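Local structure of CCHC-type domain-containing protein (Trypanosoma brucei brucei, 7C45) at residues A4-S8 / L197-Y201. The protein probably acts as a 3'-5' RNA exonuclease that trims guide RNAs, with calcium bound in its exonuclease domain and two zinc-binding CCHC knuckles. Sequence-based numbering, arbitrary orientation.
Sequences ATSSS and LLSNY
One water is gripped from both sides of the contact between 4-8 and 197-201: it donates to A4 O at 2.8 Å and to L197 O at 3.1 Å, and accepts from N200 ND2 at 2.8 Å. It bridges an antiparallel helix pair (173° between the short axes), in which the N-terminal helix 4-12 lies against helix 182-202 of the RNase H-like 3'-5' exonuclease domain. The bond to the water helps fix the orientation of the N200 amide. The ND2 branch of that amide reaches on to S7 CB, 3.8 Å away, while N200 CB rests against A4 CB. Beside the water, the ring of Y201 projects across to the N-terminal helix. With CG anti to its carbonyl carbon (chi1 -70°), the ring presents one face to A4, whose methyl CB sits 3.4 Å from the ring centroid and only 6° off the normal, a CH-pi contact over the middle of that face. S8 OG instead meets the ring at its edge, near its plane, beside CE1. The phenol oxygen lies among hydroxyls of the first helix: T5 OG1 makes a weak hydrogen bond with Y201 OH at 3.3 Å, and a second weak bond, from Y201 OH to S8 OG, is not settled, since the phenol proton has another acceptor within reach. V151 and A152 of helix 144-152 also touch the Y201 side chain, and I11 and L12, farther along helix 4-12, touch that of L197. Earlier in the same helix as L197, D191 binds calcium, but the L197 side chain is about 14 Å from the bound ion. Where S8 and L197 are both buried, L197 CD1 approaches S8 OG to 4.0 Å.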
loop_
_atom_site.group_PDB
_atom_site.type_symbol
_atom_site.label_atom_id
_atom_site.label_comp_id
_atom_site.label_asym_id
_atom_site.label_seq_id
_atom_site.Cartn_x
_atom_site.Cartn_y
_atom_site.Cartn_z
ATOM N N ALA A 4 4.315 -5.037 -17.210
ATOM C CA ALA A 4 4.331 -4.974 -15.754
ATOM C C ALA A 4 4.858 -6.267 -15.146
ATOM O O ALA A 4 5.444 -6.244 -14.059
ATOM C CB ALA A 4 2.928 -4.655 -15.230
ATOM N N THR A 5 4.686 -7.393 -15.842
ATOM C CA THR A 5 5.098 -8.682 -15.296
ATOM C C THR A 5 6.609 -8.839 -15.313
ATOM O O THR A 5 7.203 -9.301 -14.330
ATOM C CB THR A 5 4.450 -9.815 -16.086
ATOM O OG1 THR A 5 3.024 -9.746 -15.940
ATOM C CG2 THR A 5 4.961 -11.163 -15.589
ATOM N N SER A 6 7.247 -8.479 -16.430
ATOM C CA SER A 6 8.702 -8.540 -16.510
ATOM C C SER A 6 9.344 -7.467 -15.637
ATOM O O SER A 6 10.353 -7.723 -14.968
ATOM C CB SER A 6 9.142 -8.397 -17.969
ATOM O OG SER A 6 8.405 -9.281 -18.818
ATOM N N SER A 7 8.771 -6.258 -15.631
ATOM C CA SER A 7 9.245 -5.199 -14.744
ATOM C C SER A 7 9.173 -5.609 -13.279
ATOM O O SER A 7 9.950 -5.114 -12.453
ATOM C CB SER A 7 8.423 -3.928 -14.945
ATOM O OG SER A 7 8.630 -3.368 -16.218
ATOM N N SER A 8 8.239 -6.488 -12.929
ATOM C CA SER A 8 8.110 -6.895 -11.536
ATOM C C SER A 8 9.324 -7.696 -11.078
ATOM O O SER A 8 9.767 -7.566 -9.935
ATOM C CB SER A 8 6.825 -7.700 -11.351
ATOM O OG SER A 8 5.711 -6.974 -11.851
ATOM N N LEU A 197 5.879 -2.037 -7.805
ATOM C CA LEU A 197 5.495 -2.930 -8.891
ATOM C C LEU A 197 3.988 -2.901 -9.111
ATOM O O LEU A 197 3.523 -2.979 -10.257
ATOM C CB LEU A 197 6.002 -4.339 -8.624
ATOM C CG LEU A 197 5.364 -5.324 -7.657
ATOM C CD1 LEU A 197 4.205 -6.100 -8.299
ATOM C CD2 LEU A 197 6.422 -6.268 -7.138
ATOM N N LEU A 198 3.206 -2.766 -8.027
ATOM C CA LEU A 198 1.757 -2.669 -8.177
ATOM C C LEU A 198 1.353 -1.444 -8.970
ATOM O O LEU A 198 0.336 -1.476 -9.681
ATOM C CB LEU A 198 1.087 -2.628 -6.805
ATOM C CG LEU A 198 0.967 -4.013 -6.156
ATOM C CD1 LEU A 198 0.520 -3.889 -4.701
ATOM C CD2 LEU A 198 0.020 -4.925 -6.955
ATOM N N SER A 199 2.098 -0.343 -8.823
ATOM C CA SER A 199 1.777 0.866 -9.575
ATOM C C SER A 199 1.881 0.623 -11.070
ATOM O O SER A 199 1.159 1.251 -11.842
ATOM C CB SER A 199 2.685 2.025 -9.173
ATOM O OG SER A 199 4.016 1.785 -9.603
ATOM N N ASN A 200 2.743 -0.307 -11.485
ATOM C CA ASN A 200 2.870 -0.612 -12.910
ATOM C C ASN A 200 1.608 -1.252 -13.451
ATOM O O ASN A 200 1.296 -1.113 -14.638
ATOM C CB ASN A 200 4.062 -1.538 -13.154
ATOM C CG ASN A 200 5.395 -0.818 -13.055
ATOM O OD1 ASN A 200 5.472 0.404 -13.225
ATOM N ND2 ASN A 200 6.453 -1.574 -12.789
ATOM N N TYR A 201 0.881 -1.969 -12.606
ATOM C CA TYR A 201 -0.338 -2.610 -13.049
ATOM C C TYR A 201 -1.539 -1.686 -12.966
ATOM O O TYR A 201 -2.450 -1.797 -13.786
ATOM C CB TYR A 201 -0.615 -3.852 -12.207
ATOM C CG TYR A 201 0.334 -5.000 -12.436
ATOM C CD1 TYR A 201 1.549 -5.077 -11.753
ATOM C CD2 TYR A 201 0.015 -6.010 -13.321
ATOM C CE1 TYR A 201 2.403 -6.126 -11.952
ATOM C CE2 TYR A 201 0.864 -7.057 -13.526
ATOM C CZ TYR A 201 2.046 -7.120 -12.837
ATOM O OH TYR A 201 2.879 -8.178 -13.049
HETATM O O HOH W 1 5.573 -4.188 -12.176
#